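Long-range contact in MgGH51 (Meripilus giganteus, PDB 6ZPV), which hydrolyses alpha-L-arabinofuranosides, cleaving off terminal arabinofuranosyl residues, probably from arabinose-containing plant polysaccharides, as a GH51 glycosidase of a wood-decay fungus: residues M21-L33 with L483-L495. Numbering follows the deposited sequence.
Sequences MFEDINHSGDGGL and LQHVNSTQWTPDL. With NAG (2-acetamido-2-deoxy-beta-D-glucopyranose), chain C.
A single asparagine, N26, takes part in all five direct hydrogen bonds between residues 21-33 and 483-495, a clear case of one buried residue joining two distant segments through both its amide and its backbone. Its OD1 accepts two consecutive backbone N-H groups, Q490 N at 2.8 Å and W491 N at 3.0 Å, both lying in the carbonyl plane. ND2 points the other way and gives L483 O an almost straight bond (174° at the hydrogen) within its own amide plane; the carboxylate of D494 stands near the same nitrogen, its plane turned 71° from the amide. With CG beside the backbone N (chi1 -47°), the side chain reaches into the bend of 483-495 and meets both of its arms. The backbone of N26 is gripped as well: its O accepts H485 N at 2.9 Å, while its N donates to OE1 of Q490, whose chain bends back at chi2 to meet it. Were N26 replaced by an alanine, the N-H groups of Q490 and W491 and the carbonyl of L483 would be likely to lose these mates, and a gap would probably open inside the bend.

Apolar contacts flank this polar core. CB of S28 is pressed against CB of L483 at 3.5 Å, L483 CD1 reaches the edge of the F22 ring, and I25 CD1 rests on W491 CB. Farther along, a water joins G31 O to H485 NE2, near the turn whose N487 carries the N-linked glycan. The contact thus ties the segments following the first and last strands of the parallel eight-stranded sheet, where a (beta/alpha)8 barrel closes. Four of the five bonds use main-chain atoms of 483-495, so N26 probably holds the course of that backbone more than it reads its side chains, Q490 being the exception.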
ATOM      1  N   MET A  21      -5.050  -4.105   0.140  1.00  9.92           N
ATOM      2  CA  MET A  21      -4.837  -3.789   1.556  1.00 10.10           C
ATOM      3  C   MET A  21      -3.531  -3.056   1.750  1.00  9.49           C
ATOM      4  O   MET A  21      -2.472  -3.564   1.367  1.00 10.47           O
ATOM      5  CB  MET A  21      -4.868  -5.042   2.433  1.00 10.95           C
ATOM      6  CG  MET A  21      -4.728  -4.790   3.916  1.00 11.92           C
ATOM      7  SD  MET A  21      -3.014  -4.606   4.474  0.87 10.21           S
ATOM      8  CE  MET A  21      -3.193  -4.051   6.142  1.00 17.90           C
ATOM      9  N   PHE A  22      -3.589  -1.839   2.329  1.00 10.18           N
ATOM     10  CA  PHE A  22      -2.395  -1.014   2.487  1.00 10.42           C
ATOM     11  C   PHE A  22      -2.212  -0.581   3.946  1.00 10.57           C
ATOM     12  O   PHE A  22      -3.113  -0.042   4.589  1.00 11.46           O
ATOM     13  CB  PHE A  22      -2.493   0.225   1.584  1.00 10.83           C
ATOM     14  CG  PHE A  22      -1.185   1.019   1.586  1.00 10.88           C
ATOM     15  CD1 PHE A  22      -0.944   2.016   2.515  1.00 10.68           C
ATOM     16  CD2 PHE A  22      -0.193   0.745   0.680  1.00 12.12           C
ATOM     17  CE1 PHE A  22       0.272   2.686   2.533  1.00 11.26           C
ATOM     18  CE2 PHE A  22       1.035   1.409   0.697  1.00 12.38           C
ATOM     19  CZ  PHE A  22       1.249   2.397   1.621  1.00 12.21           C
ATOM     20  N   GLU A  23      -0.966  -0.700   4.385  1.00 10.04           N
ATOM     21  CA  GLU A  23      -0.420   0.082   5.484  1.00 10.20           C
ATOM     22  C   GLU A  23       1.027   0.367   5.081  1.00 10.01           C
ATOM     23  O   GLU A  23       1.562  -0.345   4.228  1.00 10.57           O
ATOM     24  CB  GLU A  23      -0.471  -0.700   6.799  1.00 10.42           C
ATOM     25  CG  GLU A  23       0.550  -1.841   6.863  1.00 11.40           C
ATOM     26  CD  GLU A  23       0.397  -2.687   8.131  1.00 11.17           C
ATOM     27  OE1 GLU A  23       0.521  -2.131   9.257  1.00 11.29           O
ATOM     28  OE2 GLU A  23       0.147  -3.898   7.960  1.00 13.92           O
ATOM     29  N   ASP A  24       1.690   1.295   5.775  1.00 10.36           N
ATOM     30  CA  ASP A  24       3.125   1.526   5.541  1.00  9.95           C
ATOM     31  C   ASP A  24       3.877   0.433   6.305  1.00 10.24           C
ATOM     32  O   ASP A  24       3.994   0.461   7.553  1.00 10.46           O
ATOM     33  CB  ASP A  24       3.531   2.937   5.992  1.00 10.23           C
ATOM     34  CG  ASP A  24       4.760   3.403   5.286  1.00 10.41           C
ATOM     35  OD1 ASP A  24       5.627   2.559   4.904  1.00 10.76           O
ATOM     36  OD2 ASP A  24       4.891   4.664   5.060  1.00 11.49           O
ATOM     37  N   ILE A  25       4.333  -0.580   5.569  1.00 10.33           N
ATOM     38  CA  ILE A  25       5.103  -1.724   6.073  1.00 11.27           C
ATOM     39  C   ILE A  25       6.122  -2.018   4.961  1.00 10.22           C
ATOM     40  O   ILE A  25       5.822  -1.827   3.773  1.00 10.62           O
ATOM     41  CB  ILE A  25       4.198  -2.948   6.348  1.00 10.84           C
ATOM     42  CG1 ILE A  25       4.960  -4.132   6.974  1.00 11.46           C
ATOM     43  CG2 ILE A  25       3.419  -3.374   5.125  1.00 11.32           C
ATOM     44  CD1 ILE A  25       4.075  -5.293   7.361  1.00 11.65           C
ATOM     45  N   ASN A  26       7.309  -2.477   5.306  1.00 10.42           N
ATOM     46  CA  ASN A  26       8.321  -2.748   4.293  1.00 11.21           C
ATOM     47  C   ASN A  26       8.616  -1.505   3.434  1.00 10.62           C
ATOM     48  O   ASN A  26       8.957  -1.597   2.247  1.00 11.00           O
ATOM     49  CB  ASN A  26       7.950  -3.898   3.356  1.00 10.67           C
ATOM     50  CG  ASN A  26       7.441  -5.146   4.011  1.00 10.60           C
ATOM     51  OD1 ASN A  26       8.029  -5.622   4.989  1.00 11.32           O
ATOM     52  ND2 ASN A  26       6.370  -5.718   3.433  1.00 11.39           N
ATOM     53  N   HIS A  27       8.485  -0.306   4.033  1.00 10.86           N
ATOM     54  CA  HIS A  27       8.662   0.941   3.272  1.00 10.90           C
ATOM     55  C   HIS A  27       7.773   0.942   2.008  1.00 10.65           C
ATOM     56  O   HIS A  27       8.147   1.431   0.962  1.00 11.61           O
ATOM     57  CB  HIS A  27      10.133   1.185   2.956  1.00 10.92           C
ATOM     58  CG  HIS A  27      10.861   1.757   4.122  1.00 11.78           C
ATOM     59  ND1 HIS A  27      10.753   3.071   4.492  1.00 13.39           N
ATOM     60  CD2 HIS A  27      11.595   1.160   5.079  1.00 13.17           C
ATOM     61  CE1 HIS A  27      11.438   3.271   5.592  1.00 14.88           C
ATOM     62  NE2 HIS A  27      11.976   2.109   5.949  1.00 15.46           N
ATOM     63  N   SER A  28       6.537   0.526   2.212  1.00 10.75           N
ATOM     64  CA  SER A  28       5.471   0.599   1.183  1.00 11.17           C
ATOM     65  C   SER A  28       4.935   2.007   0.986  1.00 10.29           C
ATOM     66  O   SER A  28       4.370   2.275  -0.102  1.00 10.52           O
ATOM     67  CB  SER A  28       4.328  -0.295   1.528  1.00 10.86           C
ATOM     68  OG  SER A  28       3.764   0.132   2.755  1.00 10.89           O
ATOM     69  N   GLY A  29       5.044   2.869   1.985  1.00 10.12           N
ATOM     70  CA  GLY A  29       4.580   4.268   1.874  1.00 10.32           C
ATOM     71  C   GLY A  29       5.794   5.142   1.655  1.00 10.49           C
ATOM     72  O   GLY A  29       6.206   5.391   0.518  1.00 10.45           O
ATOM     73  N   ASP A  30       6.411   5.565   2.758  1.00 10.33           N
ATOM     74  CA  ASP A  30       7.724   6.196   2.683  1.00 10.50           C
ATOM     75  C   ASP A  30       8.749   5.238   2.089  1.00 11.21           C
ATOM     76  O   ASP A  30       8.966   4.158   2.706  1.00 12.61           O
ATOM     77  CB  ASP A  30       8.153   6.656   4.060  1.00 10.86           C
ATOM     78  CG  ASP A  30       7.384   7.834   4.581  1.00 11.52           C
ATOM     79  OD1 ASP A  30       7.148   8.809   3.899  1.00 12.33           O
ATOM     80  OD2 ASP A  30       6.926   7.761   5.697  1.00 18.72           O
ATOM     81  N   GLY A  31       9.352   5.582   0.966  1.00 10.87           N
ATOM     82  CA  GLY A  31      10.220   4.688   0.270  1.00 11.73           C
ATOM     83  C   GLY A  31       9.586   3.815  -0.803  1.00 11.05           C
ATOM     84  O   GLY A  31      10.302   3.074  -1.492  1.00 11.56           O
ATOM     85  N   GLY A  32       8.265   3.932  -0.932  1.00 10.96           N
ATOM     86  CA  GLY A  32       7.493   3.033  -1.801  1.00 10.82           C
ATOM     87  C   GLY A  32       6.520   3.776  -2.665  1.00 10.82           C
ATOM     88  O   GLY A  32       6.887   4.488  -3.620  1.00 10.97           O
ATOM     89  N   LEU A  33       5.235   3.620  -2.348  1.00 10.39           N
ATOM     90  CA  LEU A  33       4.162   4.285  -3.162  1.00 10.54           C
ATOM     91  C   LEU A  33       4.309   5.813  -3.125  1.00 10.20           C
ATOM     92  O   LEU A  33       3.983   6.467  -4.115  1.00 11.15           O
ATOM     93  CB  LEU A  33       2.813   3.794  -2.655  1.00 10.93           C
ATOM     94  CG  LEU A  33       1.593   4.359  -3.376  1.00 11.04           C
ATOM     95  CD1 LEU A  33       1.550   3.905  -4.825  1.00 12.50           C
ATOM     96  CD2 LEU A  33       0.341   3.875  -2.656  1.00 12.81           C
ATOM     97  N   LEU A 483       2.905  -4.451  -0.564  1.00  9.88           N
ATOM     98  CA  LEU A 483       4.133  -3.891  -1.120  1.00 10.26           C
ATOM     99  C   LEU A 483       5.337  -4.220  -0.261  1.00 11.02           C
ATOM    100  O   LEU A 483       5.245  -4.288   0.989  1.00 11.27           O
ATOM    101  CB  LEU A 483       3.996  -2.370  -1.265  1.00 10.36           C
ATOM    102  CG  LEU A 483       3.160  -1.914  -2.452  1.00 12.19           C
ATOM    103  CD1 LEU A 483       2.802  -0.471  -2.393  1.00 14.83           C
ATOM    104  CD2 LEU A 483       3.878  -2.191  -3.754  1.00 16.17           C
ATOM    105  N   GLN A 484       6.493  -4.289  -0.908  1.00 10.54           N
ATOM    106  CA  GLN A 484       7.773  -4.590  -0.248  1.00 10.70           C
ATOM    107  C   GLN A 484       8.954  -3.895  -0.908  1.00 10.72           C
ATOM    108  O   GLN A 484       9.285  -4.207  -2.069  1.00 11.00           O
ATOM    109  CB  GLN A 484       8.037  -6.082  -0.271  1.00 11.76           C
ATOM    110  CG  GLN A 484       9.395  -6.510   0.249  1.00 13.08           C
ATOM    111  CD  GLN A 484       9.776  -7.938  -0.123  1.00 12.01           C
ATOM    112  OE1 GLN A 484       9.195  -8.553  -0.993  1.00 12.71           O
ATOM    113  NE2 GLN A 484      10.803  -8.429   0.544  1.00 13.15           N
ATOM    114  N   HIS A 485       9.667  -3.069  -0.143  1.00 10.95           N
ATOM    115  CA  HIS A 485      10.997  -2.586  -0.557  1.00 11.13           C
ATOM    116  C   HIS A 485      11.966  -3.698  -0.232  1.00 11.47           C
ATOM    117  O   HIS A 485      12.144  -4.083   0.930  1.00 12.29           O
ATOM    118  CB  HIS A 485      11.382  -1.299   0.200  1.00 11.39           C
ATOM    119  CG  HIS A 485      12.480  -0.597  -0.461  1.00 11.30           C
ATOM    120  ND1 HIS A 485      13.692  -1.220  -0.790  1.00 12.18           N
ATOM    121  CD2 HIS A 485      12.518   0.668  -0.964  1.00 12.03           C
ATOM    122  CE1 HIS A 485      14.397  -0.303  -1.419  1.00 13.07           C
ATOM    123  NE2 HIS A 485      13.731   0.867  -1.545  1.00 12.94           N
ATOM    124  N   VAL A 486      12.603  -4.271  -1.254  1.00 12.09           N
ATOM    125  CA  VAL A 486      13.493  -5.423  -1.031  1.00 12.95           C
ATOM    126  C   VAL A 486      14.713  -5.075  -0.204  1.00 12.71           C
ATOM    127  O   VAL A 486      15.358  -5.990   0.299  1.00 14.28           O
ATOM    128  CB  VAL A 486      13.875  -6.106  -2.330  1.00 13.28           C
ATOM    129  CG1 VAL A 486      12.668  -6.652  -3.028  1.00 14.06           C
ATOM    130  CG2 VAL A 486      14.735  -5.198  -3.229  1.00 13.46           C
ATOM    131  N   ASN A 487      15.016  -3.808  -0.007  1.00 12.43           N
ATOM    132  CA  ASN A 487      16.141  -3.425   0.850  1.00 12.92           C
ATOM    133  C   ASN A 487      15.729  -3.109   2.265  1.00 13.47           C
ATOM    134  O   ASN A 487      16.619  -2.810   3.104  1.00 15.02           O
ATOM    135  CB  ASN A 487      16.938  -2.264   0.257  1.00 13.57           C
ATOM    136  CG  ASN A 487      17.466  -2.563  -1.116  1.00 13.93           C
ATOM    137  OD1 ASN A 487      17.068  -1.979  -2.115  1.00 14.74           O
ATOM    138  ND2 ASN A 487      18.387  -3.529  -1.183  1.00 16.49           N
ATOM    139  N   SER A 488      14.446  -3.147   2.617  1.00 13.28           N
ATOM    140  CA  SER A 488      13.992  -2.900   3.996  1.00 13.43           C
ATOM    141  C   SER A 488      12.653  -3.586   4.219  1.00 12.82           C
ATOM    142  O   SER A 488      11.594  -3.009   4.045  1.00 15.46           O
ATOM    143  CB  SER A 488      13.903  -1.433   4.288  1.00 14.75           C
ATOM    144  OG  SER A 488      13.489  -1.236   5.654  1.00 17.73           O
ATOM    145  N   THR A 489      12.762  -4.860   4.605  1.00 13.71           N
ATOM    146  CA  THR A 489      11.639  -5.780   4.757  1.00 13.31           C
ATOM    147  C   THR A 489      11.409  -6.205   6.206  1.00 12.94           C
ATOM    148  O   THR A 489      12.377  -6.641   6.859  1.00 15.68           O
ATOM    149  CB  THR A 489      11.891  -7.003   3.877  1.00 15.32           C
ATOM    150  OG1 THR A 489      11.885  -6.600   2.491  1.00 17.50           O
ATOM    151  CG2 THR A 489      10.832  -8.055   4.085  1.00 16.73           C
ATOM    152  N   GLN A 490      10.182  -6.068   6.665  1.00 11.75           N
ATOM    153  CA  GLN A 490       9.737  -6.551   7.979  1.00 13.15           C
ATOM    154  C   GLN A 490       8.787  -7.763   7.915  1.00 12.20           C
ATOM    155  O   GLN A 490       8.597  -8.400   8.925  1.00 15.13           O
ATOM    156  CB  GLN A 490       9.139  -5.447   8.817  1.00 13.47           C
ATOM    157  CG  GLN A 490      10.068  -4.248   9.031  1.00 12.82           C
ATOM    158  CD  GLN A 490      10.188  -3.295   7.868  1.00 12.46           C
ATOM    159  OE1 GLN A 490       9.145  -2.910   7.349  1.00 13.57           O
ATOM    160  NE2 GLN A 490      11.432  -2.924   7.504  1.00 15.24           N
ATOM    161  N   TRP A 491       8.278  -8.070   6.743  1.00 12.45           N
ATOM    162  CA  TRP A 491       7.315  -9.178   6.579  1.00 12.00           C
ATOM    163  C   TRP A 491       7.413  -9.728   5.152  1.00 11.30           C
ATOM    164  O   TRP A 491       7.487  -8.884   4.237  1.00 12.45           O
ATOM    165  CB  TRP A 491       5.899  -8.712   6.831  1.00 11.99           C
ATOM    166  CG  TRP A 491       4.818  -9.737   6.760  1.00 12.02           C
ATOM    167  CD1 TRP A 491       4.282 -10.317   5.663  1.00 11.89           C
ATOM    168  CD2 TRP A 491       4.166 -10.378   7.878  1.00 15.06           C
ATOM    169  NE1 TRP A 491       3.286 -11.183   5.987  1.00 12.29           N
ATOM    170  CE2 TRP A 491       3.204 -11.253   7.354  1.00 14.77           C
ATOM    171  CE3 TRP A 491       4.364 -10.361   9.265  1.00 15.89           C
ATOM    172  CZ2 TRP A 491       2.351 -12.027   8.166  1.00 16.92           C
ATOM    173  CZ3 TRP A 491       3.539 -11.114  10.099  1.00 17.19           C
ATOM    174  CH2 TRP A 491       2.569 -11.943   9.519  1.00 17.66           C
ATOM    175  N   THR A 492       7.397 -11.034   4.976  1.00 11.77           N
ATOM    176  CA  THR A 492       7.265 -11.680   3.672  1.00 11.57           C
ATOM    177  C   THR A 492       6.213 -12.765   3.823  1.00 12.15           C
ATOM    178  O   THR A 492       5.951 -13.254   4.918  1.00 12.19           O
ATOM    179  CB  THR A 492       8.585 -12.288   3.207  1.00 13.06           C
ATOM    180  OG1 THR A 492       8.945 -13.404   4.053  1.00 14.14           O
ATOM    181  CG2 THR A 492       9.723 -11.278   3.207  1.00 14.37           C
ATOM    182  N   PRO A 493       5.671 -13.280   2.714  1.00 11.38           N
ATOM    183  CA  PRO A 493       5.789 -12.743   1.364  1.00 11.65           C
ATOM    184  C   PRO A 493       4.849 -11.546   1.139  1.00 11.17           C
ATOM    185  O   PRO A 493       3.918 -11.315   1.896  1.00 12.31           O
ATOM    186  CB  PRO A 493       5.345 -13.941   0.511  1.00 12.01           C
ATOM    187  CG  PRO A 493       4.272 -14.584   1.330  1.00 12.23           C
ATOM    188  CD  PRO A 493       4.772 -14.422   2.761  1.00 12.11           C
ATOM    189  N   ASP A 494       5.142 -10.795   0.087  1.00 10.83           N
ATOM    190  CA  ASP A 494       4.406  -9.580  -0.281  1.00 10.98           C
ATOM    191  C   ASP A 494       3.957  -9.612  -1.733  1.00 10.08           C
ATOM    192  O   ASP A 494       4.627 -10.259  -2.557  1.00 11.25           O
ATOM    193  CB  ASP A 494       5.298  -8.369   0.013  1.00 11.30           C
ATOM    194  CG  ASP A 494       5.781  -8.368   1.433  1.00 11.13           C
ATOM    195  OD1 ASP A 494       4.993  -8.125   2.343  1.00 11.57           O
ATOM    196  OD2 ASP A 494       7.039  -8.707   1.626  1.00 11.55           O
ATOM    197  N   LEU A 495       2.881  -8.901  -2.054  1.00 10.51           N
ATOM    198  CA  LEU A 495       2.317  -9.026  -3.401  1.00 10.50           C
ATOM    199  C   LEU A 495       3.192  -8.431  -4.524  1.00 10.55           C
ATOM    200  O   LEU A 495       3.299  -9.042  -5.591  1.00 10.97           O
ATOM    201  CB  LEU A 495       0.896  -8.408  -3.445  1.00 10.60           C
ATOM    202  CG  LEU A 495       0.051  -8.912  -4.593  1.00 10.81           C
ATOM    203  CD1 LEU A 495      -0.365 -10.359  -4.377  1.00 11.62           C
ATOM    204  CD2 LEU A 495      -1.193  -8.056  -4.765  1.00 12.59           C
TER
HETATM  205  C1  NAG C   1      18.962  -3.908  -2.426  1.00 17.19           C
HETATM  206  C2  NAG C   1      20.509  -3.867  -2.346  1.00 18.29           C
HETATM  207  C3  NAG C   1      21.165  -4.501  -3.567  1.00 20.17           C
HETATM  208  C4  NAG C   1      20.541  -5.878  -3.871  1.00 23.52           C
HETATM  209  C5  NAG C   1      19.077  -5.710  -3.971  1.00 20.87           C
HETATM  210  C6  NAG C   1      18.282  -6.993  -4.370  1.00 22.74           C
HETATM  211  C7  NAG C   1      21.520  -2.109  -0.980  1.00 23.02           C
HETATM  212  C8  NAG C   1      21.910  -0.668  -1.019  1.00 26.82           C
HETATM  213  N2  NAG C   1      20.950  -2.478  -2.122  1.00 19.67           N
HETATM  214  O3  NAG C   1      22.571  -4.625  -3.324  1.00 23.04           O
HETATM  215  O4  NAG C   1      21.137  -6.300  -5.127  1.00 25.47           O
HETATM  216  O5  NAG C   1      18.575  -5.232  -2.719  1.00 19.21           O
HETATM  217  O6  NAG C   1      18.586  -7.953  -3.386  1.00 28.76           O
HETATM  218  O7  NAG C   1      21.786  -2.824  -0.025  1.00 30.82           O
HETATM  219  O   HOH W   1      12.752   3.140  -3.202  0.50 12.82           O